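Local atomic coordinates of putative calcium binding protein (PDB entry 3AKB), a protein that binds calcium ions in EF-hand loops and probably takes part in calcium-mediated regulation in Streptomyces coelicolor. Residues A29-F37 with D119-F127; R45-L56 with M95-V106. The protein carries 2 engineered substitutions. All blocks are in the same frame, centred on the assembly; numbering follows the deposited sequence.

Interaction 1 (A29-F37 with D119-F127); sequences AAKAMLAEF and DTARALTAF. Engineered in segment 29-37: Met33 (natural residue Leu). With CA (calcium ion), chain J.
Ala29 meets Phe127, the first residue past the end of its helix: the aromatic edge is turned to Ala29 O, with CE1 3.7 Å from that oxygen. One turn on, Ala32 sets its methyl against Ala126 O. Met33, an engineered residue, packs its CA 3.8 Å from Ala126 CB. Its extended chain then runs beside Phe127 in an oblique Met-aromatic contact, SD lying 5.1 Å from the ring centroid, and finishes with CE 3.9 Å from Ala123 CB. Glu36, its chain bent at chi2, presents OE2 to Arg122 NE in a nearly straight salt bridge (2.9 Å, 162°), met on the anti side of the carboxylate. Its OE1 accepts from a water that binds a calcium ion held by Thr125 OG1. Arg122 NH2 turns to Glu36 O at 2.9 Å, arriving from above the carbonyl plane. Phe37 then lies flat against the guanidinium, centres 4.2 Å apart and planes 27° from parallel, while its edge faces Asp119 O. A bend at chi3 (62°) folds the arginine back along its own helix, where NH1 reaches Asp119 OD1 at 2.9 Å. Cut back to an alanine, Arg122 would probably leave Glu36 and Asp119 without their shared positive partner and Phe37 without its stacked guanidinium. Helices 23-37 and 117-126 each follow a calcium loop, so the contact joins the exiting helices of two EF-hands. Apolar contacts around Met33 and a salt-bridge network around Glu36 hold them, and Arg122, fixed in rotation by three bonds and a stack, probably offsets the like charges of Glu36 and Asp119.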
loop_
_atom_site.group_PDB
_atom_site.type_symbol
_atom_site.label_atom_id
_atom_site.label_comp_id
_atom_site.label_asym_id
_atom_site.label_seq_id
_atom_site.Cartn_x
_atom_site.Cartn_y
_atom_site.Cartn_z
ATOM N N ALA A 29 6.414 -2.336 -6.735
ATOM C CA ALA A 29 4.966 -2.344 -6.554
ATOM C C ALA A 29 4.324 -1.366 -7.541
ATOM O O ALA A 29 3.330 -1.695 -8.191
ATOM C CB ALA A 29 4.578 -2.012 -5.091
ATOM N N ALA A 30 4.876 -0.160 -7.643
ATOM C CA ALA A 30 4.374 0.809 -8.584
ATOM C C ALA A 30 4.490 0.265 -10.008
ATOM O O ALA A 30 3.538 0.367 -10.793
ATOM C CB ALA A 30 5.142 2.121 -8.425
ATOM N N LYS A 31 5.631 -0.350 -10.339
ATOM C CA LYS A 31 5.837 -0.901 -11.684
ATOM C C LYS A 31 4.749 -1.950 -11.991
ATOM O O LYS A 31 4.148 -1.963 -13.068
ATOM C CB LYS A 31 7.231 -1.543 -11.788
ATOM C CG LYS A 31 7.510 -2.116 -13.149
ATOM C CD LYS A 31 8.901 -2.716 -13.241
ATOM C CE LYS A 31 9.885 -1.727 -13.803
ATOM N NZ LYS A 31 11.001 -2.418 -14.542
ATOM N N ALA A 32 4.474 -2.814 -11.021
ATOM C CA ALA A 32 3.550 -3.927 -11.260
ATOM C C ALA A 32 2.127 -3.404 -11.421
ATOM O O ALA A 32 1.359 -3.912 -12.249
ATOM C CB ALA A 32 3.645 -4.968 -10.131
ATOM N N MET A 33 1.768 -2.375 -10.657
ATOM C CA MET A 33 0.417 -1.834 -10.792
ATOM C C MET A 33 0.243 -1.137 -12.143
ATOM O O MET A 33 -0.789 -1.276 -12.789
ATOM C CB MET A 33 0.067 -0.843 -9.663
ATOM C CG MET A 33 -1.398 -0.513 -9.633
ATOM S SD MET A 33 -1.854 1.043 -8.723
ATOM C CE MET A 33 -3.644 0.980 -9.102
ATOM N N LEU A 34 1.249 -0.369 -12.557
ATOM C CA LEU A 34 1.205 0.261 -13.867
ATOM C C LEU A 34 1.088 -0.757 -14.993
ATOM O O LEU A 34 0.348 -0.524 -15.979
ATOM C CB LEU A 34 2.449 1.141 -14.062
ATOM C CG LEU A 34 2.487 2.339 -13.118
ATOM C CD1 LEU A 34 3.864 3.022 -13.226
ATOM C CD2 LEU A 34 1.375 3.343 -13.357
ATOM N N ALA A 35 1.827 -1.861 -14.879
ATOM C CA ALA A 35 1.761 -2.922 -15.872
ATOM C C ALA A 35 0.373 -3.568 -15.927
ATOM O O ALA A 35 -0.159 -3.819 -17.034
ATOM C CB ALA A 35 2.836 -3.952 -15.603
ATOM N N GLU A 36 -0.240 -3.779 -14.755
ATOM C CA GLU A 36 -1.572 -4.383 -14.678
ATOM C C GLU A 36 -2.615 -3.550 -15.440
ATOM O O GLU A 36 -3.505 -4.114 -16.114
ATOM C CB GLU A 36 -1.977 -4.557 -13.199
ATOM C CG GLU A 36 -3.429 -4.985 -12.944
ATOM C CD GLU A 36 -3.733 -6.355 -13.483
ATOM O OE1 GLU A 36 -2.871 -7.248 -13.340
ATOM O OE2 GLU A 36 -4.816 -6.548 -14.075
ATOM N N PHE A 37 -2.523 -2.230 -15.307
ATOM C CA PHE A 37 -3.476 -1.303 -15.929
ATOM C C PHE A 37 -3.020 -0.733 -17.283
ATOM O O PHE A 37 -3.742 0.040 -17.905
ATOM C CB PHE A 37 -3.824 -0.202 -14.940
ATOM C CG PHE A 37 -4.710 -0.685 -13.846
ATOM C CD1 PHE A 37 -6.088 -0.779 -14.053
ATOM C CD2 PHE A 37 -4.167 -1.141 -12.644
ATOM C CE1 PHE A 37 -6.900 -1.280 -13.035
ATOM C CE2 PHE A 37 -4.977 -1.664 -11.633
ATOM C CZ PHE A 37 -6.335 -1.724 -11.820
ATOM N N ASP A 119 -11.701 -3.559 -10.192
ATOM C CA ASP A 119 -10.388 -2.972 -10.474
ATOM C C ASP A 119 -9.565 -2.754 -9.200
ATOM O O ASP A 119 -8.338 -2.802 -9.231
ATOM C CB ASP A 119 -10.554 -1.698 -11.308
ATOM C CG ASP A 119 -10.969 -2.013 -12.751
ATOM O OD1 ASP A 119 -10.655 -3.145 -13.219
ATOM O OD2 ASP A 119 -11.612 -1.172 -13.439
ATOM N N THR A 120 -10.253 -2.533 -8.077
ATOM C CA THR A 120 -9.599 -2.541 -6.784
ATOM C C THR A 120 -8.950 -3.904 -6.511
ATOM O O THR A 120 -7.807 -3.958 -6.035
ATOM C CB THR A 120 -10.587 -2.168 -5.687
ATOM O OG1 THR A 120 -11.058 -0.846 -5.968
ATOM C CG2 THR A 120 -9.904 -2.177 -4.300
ATOM N N ALA A 121 -9.660 -4.989 -6.809
ATOM C CA ALA A 121 -9.086 -6.322 -6.668
ATOM C C ALA A 121 -7.819 -6.507 -7.516
ATOM O O ALA A 121 -6.819 -7.086 -7.047
ATOM C CB ALA A 121 -10.142 -7.400 -6.979
ATOM N N ARG A 122 -7.846 -5.991 -8.751
ATOM C CA ARG A 122 -6.674 -6.047 -9.646
ATOM C C ARG A 122 -5.490 -5.325 -9.041
ATOM O O ARG A 122 -4.358 -5.799 -9.115
ATOM C CB ARG A 122 -7.006 -5.411 -10.988
ATOM C CG ARG A 122 -7.923 -6.264 -11.821
ATOM C CD ARG A 122 -8.391 -5.488 -13.075
ATOM N NE ARG A 122 -7.301 -5.111 -13.978
ATOM C CZ ARG A 122 -7.438 -4.253 -14.986
ATOM N NH1 ARG A 122 -8.605 -3.661 -15.193
ATOM N NH2 ARG A 122 -6.414 -3.979 -15.777
ATOM N N ALA A 123 -5.758 -4.160 -8.456
ATOM C CA ALA A 123 -4.685 -3.428 -7.781
ATOM C C ALA A 123 -4.060 -4.255 -6.667
ATOM O O ALA A 123 -2.835 -4.364 -6.574
ATOM C CB ALA A 123 -5.183 -2.071 -7.224
ATOM N N LEU A 124 -4.909 -4.846 -5.828
ATOM C CA LEU A 124 -4.427 -5.677 -4.732
ATOM C C LEU A 124 -3.591 -6.859 -5.226
ATOM O O LEU A 124 -2.577 -7.181 -4.594
ATOM C CB LEU A 124 -5.606 -6.148 -3.890
ATOM C CG LEU A 124 -6.296 -4.979 -3.170
ATOM C CD1 LEU A 124 -7.458 -5.534 -2.348
ATOM C CD2 LEU A 124 -5.346 -4.151 -2.307
ATOM N N THR A 125 -3.989 -7.487 -6.337
ATOM C CA THR A 125 -3.176 -8.589 -6.872
ATOM C C THR A 125 -1.826 -8.088 -7.383
ATOM O O THR A 125 -0.803 -8.768 -7.242
ATOM C CB THR A 125 -3.872 -9.437 -7.936
ATOM O OG1 THR A 125 -4.114 -8.659 -9.116
ATOM C CG2 THR A 125 -5.156 -10.016 -7.387
ATOM N N ALA A 126 -1.811 -6.890 -7.963
ATOM C CA ALA A 126 -0.526 -6.306 -8.379
ATOM C C ALA A 126 0.408 -6.135 -7.183
ATOM O O ALA A 126 1.631 -6.253 -7.327
ATOM C CB ALA A 126 -0.708 -4.995 -9.109
ATOM N N PHE A 127 -0.174 -5.922 -6.006
ATOM C CA PHE A 127 0.581 -5.771 -4.742
ATOM C C PHE A 127 0.768 -7.100 -4.016
ATOM O O PHE A 127 1.085 -7.115 -2.807
ATOM C CB PHE A 127 -0.089 -4.755 -3.786
ATOM C CG PHE A 127 -0.269 -3.388 -4.382
ATOM C CD1 PHE A 127 0.680 -2.883 -5.272
ATOM C CD2 PHE A 127 -1.376 -2.615 -4.071
ATOM C CE1 PHE A 127 0.512 -1.607 -5.847
ATOM C CE2 PHE A 127 -1.555 -1.360 -4.639
ATOM C CZ PHE A 127 -0.603 -0.860 -5.527
HETATM CA CA CA J . -5.797 -9.727 -10.869
HETATM O O HOH W 1 -4.305 -9.628 -13.239
#

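Interaction 2 (R45-L56 with M95-V106); sequences RGQALYGGAEAL and MARPFLHAALGV. Engineered in segment 95-106: Met95 (natural residue Ile). With CA (calcium ion), chain D.
Gly52 O and Phe99 N meet through one water, which donates to Gly52 O and to Met95 O (2.7 Å) and accepts from Phe99 N. The water stands in for the missing helical bond from Phe99 N to Met95 O, at the kink where Pro98 has no N-H to give; it satisfies both atoms at the break and ties them to Gly52 O of the facing helix. Here the backbones nearly touch: Gly52 CA and Phe99 CA are 3.8 Å apart, and a CB on Gly52 would collide with Phe99 CA. The absent side chain lets the axes approach to 7.3 Å at an antiparallel 155°. Phe99 fits as a knob among Leu49, Gly52, Ala53 and Leu56. With CG anti to the backbone N (chi1 176°), its ring reaches in at a slant against the facing helix, CD1 3.7 Å from Ala53 N. Leu49 returns the fit, its side chain seated among Phe99, Ala102, Ala103 and Val106 and its CD1 3.5 Å from Ala103 N. Further along, Leu56 CD1 rests 3.7 Å from Ala96 CB. At the other end Arg45 NH1 donates to Gly105 O (2.9 Å, 160°), the oxygen lying close to the guanidinium plane. A second water links Arg45 NH1 to Val106 O, and a third joins Arg45 O to Ala102 O. Helix 23-37 covers one flank through Leu34 on Leu49 and Phe26 on Leu56, while helix 151-161 packs on helix 89-107 through Phe158 on Ala96 and Ile154 on Leu104; Gly105 lies just before the calcium loop that begins at Asp108.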
loop_
_atom_site.group_PDB
_atom_site.type_symbol
_atom_site.label_atom_id
_atom_site.label_comp_id
_atom_site.label_asym_id
_atom_site.label_seq_id
_atom_site.Cartn_x
_atom_site.Cartn_y
_atom_site.Cartn_z
ATOM N N ARG A 45 0.169 9.992 -14.944
ATOM C CA ARG A 45 -0.290 9.119 -13.843
ATOM C C ARG A 45 0.809 8.181 -13.376
ATOM O O ARG A 45 0.887 7.847 -12.184
ATOM C CB ARG A 45 -1.515 8.305 -14.281
ATOM C CG ARG A 45 -2.832 9.111 -14.236
ATOM C CD ARG A 45 -4.028 8.225 -14.539
ATOM N NE ARG A 45 -4.002 7.786 -15.940
ATOM C CZ ARG A 45 -4.578 6.676 -16.413
ATOM N NH1 ARG A 45 -5.258 5.836 -15.622
ATOM N NH2 ARG A 45 -4.473 6.399 -17.699
ATOM N N GLY A 46 1.668 7.753 -14.306
ATOM C CA GLY A 46 2.806 6.868 -13.955
ATOM C C GLY A 46 3.799 7.597 -13.067
ATOM O O GLY A 46 4.222 7.087 -12.013
ATOM N N GLN A 47 4.136 8.819 -13.454
ATOM C CA GLN A 47 5.051 9.633 -12.649
ATOM C C GLN A 47 4.476 9.923 -11.270
ATOM O O GLN A 47 5.216 9.893 -10.268
ATOM C CB GLN A 47 5.446 10.920 -13.389
ATOM C CG GLN A 47 6.308 10.658 -14.603
ATOM C CD GLN A 47 7.593 9.982 -14.221
ATOM O OE1 GLN A 47 7.796 8.793 -14.481
ATOM N NE2 GLN A 47 8.451 10.711 -13.516
ATOM N N ALA A 48 3.154 10.159 -11.193
ATOM C CA ALA A 48 2.540 10.439 -9.904
ATOM C C ALA A 48 2.565 9.192 -9.024
ATOM O O ALA A 48 2.714 9.319 -7.821
ATOM C CB ALA A 48 1.114 10.964 -10.068
ATOM N N LEU A 49 2.411 8.002 -9.611
ATOM C CA LEU A 49 2.460 6.778 -8.814
ATOM C C LEU A 49 3.856 6.507 -8.251
ATOM O O LEU A 49 3.999 6.203 -7.075
ATOM C CB LEU A 49 1.938 5.561 -9.577
ATOM C CG LEU A 49 1.694 4.345 -8.674
ATOM C CD1 LEU A 49 0.469 4.587 -7.805
ATOM C CD2 LEU A 49 1.526 3.111 -9.525
ATOM N N TYR A 50 4.883 6.644 -9.081
ATOM C CA TYR A 50 6.259 6.489 -8.569
ATOM C C TYR A 50 6.564 7.527 -7.512
ATOM O O TYR A 50 7.161 7.199 -6.492
ATOM C CB TYR A 50 7.265 6.563 -9.717
ATOM C CG TYR A 50 7.430 5.269 -10.459
ATOM C CD1 TYR A 50 8.053 4.191 -9.841
ATOM C CD2 TYR A 50 6.972 5.116 -11.777
ATOM C CE1 TYR A 50 8.226 2.975 -10.506
ATOM C CE2 TYR A 50 7.147 3.913 -12.467
ATOM C CZ TYR A 50 7.787 2.834 -11.822
ATOM O OH TYR A 50 7.977 1.630 -12.458
ATOM N N GLY A 51 6.173 8.776 -7.732
ATOM C CA GLY A 51 6.400 9.810 -6.728
ATOM C C GLY A 51 5.728 9.483 -5.403
ATOM O O GLY A 51 6.320 9.645 -4.321
ATOM N N GLY A 52 4.483 9.021 -5.470
ATOM C CA GLY A 52 3.779 8.678 -4.233
ATOM C C GLY A 52 4.386 7.482 -3.530
ATOM O O GLY A 52 4.472 7.451 -2.308
ATOM N N ALA A 53 4.834 6.499 -4.314
ATOM C CA ALA A 53 5.454 5.306 -3.748
ATOM C C ALA A 53 6.756 5.672 -3.053
ATOM O O ALA A 53 7.034 5.165 -1.960
ATOM C CB ALA A 53 5.725 4.278 -4.831
ATOM N N GLU A 54 7.529 6.579 -3.655
ATOM C CA GLU A 54 8.795 7.023 -3.030
ATOM C C GLU A 54 8.515 7.752 -1.707
ATOM O O GLU A 54 9.248 7.570 -0.705
ATOM C CB GLU A 54 9.619 7.887 -3.987
ATOM C CG GLU A 54 11.070 8.144 -3.505
ATOM C CD GLU A 54 11.228 9.294 -2.522
ATOM O OE1 GLU A 54 10.277 10.077 -2.348
ATOM O OE2 GLU A 54 12.327 9.412 -1.921
ATOM N N ALA A 55 7.472 8.581 -1.705
ATOM C CA ALA A 55 7.115 9.312 -0.494
ATOM C C ALA A 55 6.678 8.356 0.625
ATOM O O ALA A 55 6.986 8.587 1.793
ATOM C CB ALA A 55 6.020 10.318 -0.807
ATOM N N LEU A 56 5.979 7.288 0.258
ATOM C CA LEU A 56 5.549 6.312 1.265
ATOM C C LEU A 56 6.766 5.587 1.827
ATOM O O LEU A 56 6.837 5.361 3.027
ATOM C CB LEU A 56 4.525 5.335 0.690
ATOM C CG LEU A 56 3.936 4.258 1.612
ATOM C CD1 LEU A 56 3.520 4.833 2.961
ATOM C CD2 LEU A 56 2.746 3.631 0.910
ATOM N N MET A 95 0.890 9.975 5.159
ATOM C CA MET A 95 2.138 9.875 4.367
ATOM C C MET A 95 1.911 9.004 3.127
ATOM O O MET A 95 2.588 9.179 2.106
ATOM C CB MET A 95 3.296 9.339 5.219
ATOM C CG MET A 95 3.653 10.256 6.384
ATOM S SD MET A 95 4.729 11.629 5.904
ATOM C CE MET A 95 6.366 10.927 5.700
ATOM N N ALA A 96 0.930 8.105 3.218
ATOM C CA ALA A 96 0.529 7.245 2.076
ATOM C C ALA A 96 -0.484 7.858 1.125
ATOM O O ALA A 96 -0.749 7.284 0.046
ATOM C CB ALA A 96 -0.019 5.916 2.563
ATOM N N ARG A 97 -1.096 8.971 1.516
ATOM C CA ARG A 97 -2.179 9.513 0.724
ATOM C C ARG A 97 -1.749 9.835 -0.728
ATOM O O ARG A 97 -2.490 9.534 -1.644
ATOM C CB ARG A 97 -2.792 10.762 1.386
ATOM C CG ARG A 97 -4.098 11.152 0.739
ATOM C CD ARG A 97 -4.711 12.405 1.358
ATOM N NE ARG A 97 -5.328 12.096 2.646
ATOM C CZ ARG A 97 -6.572 11.678 2.816
ATOM N NH1 ARG A 97 -7.367 11.467 1.786
ATOM N NH2 ARG A 97 -7.018 11.462 4.041
ATOM N N PRO A 98 -0.559 10.437 -0.949
ATOM C CA PRO A 98 -0.186 10.668 -2.366
ATOM C C PRO A 98 -0.114 9.382 -3.186
ATOM O O PRO A 98 -0.612 9.350 -4.331
ATOM C CB PRO A 98 1.190 11.343 -2.257
ATOM C CG PRO A 98 1.070 12.052 -0.896
ATOM C CD PRO A 98 0.406 11.053 -0.018
ATOM N N PHE A 99 0.452 8.325 -2.600
ATOM C CA PHE A 99 0.467 7.023 -3.273
ATOM C C PHE A 99 -0.955 6.518 -3.538
ATOM O O PHE A 99 -1.285 6.087 -4.644
ATOM C CB PHE A 99 1.226 5.978 -2.447
ATOM C CG PHE A 99 1.185 4.588 -3.045
ATOM C CD1 PHE A 99 1.927 4.289 -4.186
ATOM C CD2 PHE A 99 0.402 3.588 -2.467
ATOM C CE1 PHE A 99 1.892 3.002 -4.747
ATOM C CE2 PHE A 99 0.373 2.302 -3.020
ATOM C CZ PHE A 99 1.117 2.016 -4.149
ATOM N N LEU A 100 -1.793 6.549 -2.512
ATOM C CA LEU A 100 -3.153 6.022 -2.657
ATOM C C LEU A 100 -3.990 6.838 -3.650
ATOM O O LEU A 100 -4.745 6.285 -4.446
ATOM C CB LEU A 100 -3.829 5.914 -1.286
ATOM C CG LEU A 100 -3.148 4.952 -0.292
ATOM C CD1 LEU A 100 -3.762 5.126 1.106
ATOM C CD2 LEU A 100 -3.263 3.506 -0.738
ATOM N N HIS A 101 -3.815 8.155 -3.638
ATOM C CA HIS A 101 -4.494 9.002 -4.615
ATOM C C HIS A 101 -4.063 8.669 -6.039
ATOM O O HIS A 101 -4.885 8.550 -6.963
ATOM C CB HIS A 101 -4.191 10.462 -4.310
ATOM C CG HIS A 101 -4.992 11.430 -5.126
ATOM N ND1 HIS A 101 -4.538 12.035 -6.283
ATOM C CD2 HIS A 101 -6.248 11.895 -4.931
ATOM C CE1 HIS A 101 -5.489 12.821 -6.760
ATOM N NE2 HIS A 101 -6.529 12.762 -5.954
ATOM N N ALA A 102 -2.750 8.518 -6.213
ATOM C CA ALA A 102 -2.194 8.167 -7.526
ATOM C C ALA A 102 -2.632 6.783 -8.008
ATOM O O ALA A 102 -2.869 6.576 -9.210
ATOM C CB ALA A 102 -0.667 8.276 -7.492
ATOM N N ALA A 103 -2.762 5.850 -7.063
ATOM C CA ALA A 103 -3.191 4.497 -7.358
ATOM C C ALA A 103 -4.636 4.516 -7.825
ATOM O O ALA A 103 -4.994 3.836 -8.788
ATOM C CB ALA A 103 -3.029 3.608 -6.109
ATOM N N LEU A 104 -5.481 5.313 -7.175
ATOM C CA LEU A 104 -6.855 5.442 -7.668
ATOM C C LEU A 104 -6.895 5.965 -9.103
ATOM O O LEU A 104 -7.714 5.533 -9.915
ATOM C CB LEU A 104 -7.689 6.360 -6.762
ATOM C CG LEU A 104 -8.033 5.679 -5.431
ATOM C CD1 LEU A 104 -8.504 6.663 -4.409
ATOM C CD2 LEU A 104 -9.132 4.599 -5.576
ATOM N N GLY A 105 -6.019 6.915 -9.414
ATOM C CA GLY A 105 -5.978 7.465 -10.782
ATOM C C GLY A 105 -5.607 6.396 -11.790
ATOM O O GLY A 105 -6.173 6.330 -12.891
ATOM N N VAL A 106 -4.637 5.562 -11.427
ATOM C CA VAL A 106 -4.229 4.472 -12.308
ATOM C C VAL A 106 -5.334 3.453 -12.556
ATOM O O VAL A 106 -5.480 2.944 -13.689
ATOM C CB VAL A 106 -2.950 3.777 -11.759
ATOM C CG1 VAL A 106 -2.617 2.516 -12.515
ATOM C CG2 VAL A 106 -1.784 4.732 -11.834
HETATM CA CA CA D . 10.370 10.441 -12.863
HETATM O O HOH W 2 -1.624 8.356 -10.875
HETATM O O HOH W 3 -6.493 3.028 -16.148
HETATM O O HOH W 4 2.472 8.444 -0.497
#

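From the N terminus, the chain passes the first calcium loop and enters helix 23-37, then turns into helix 44-64. After the calcium loop beginning at Asp65 and helix 74-87, helix 89-107 returns to 45-56, and interaction 2 closes a loop of 38 residues. The chain next rounds the calcium loop at Asp108, and helix 117-126 comes back to 29-37, so interaction 1 closes a wider loop of 81 residues with interaction 2 nested inside. The two contacts adjoin: Met33 CE lies 3.2 Å from Ala103 O, and the rings of Phe99 and Phe127 meet. Together they gather helices following or preceding three calcium loops into one cluster.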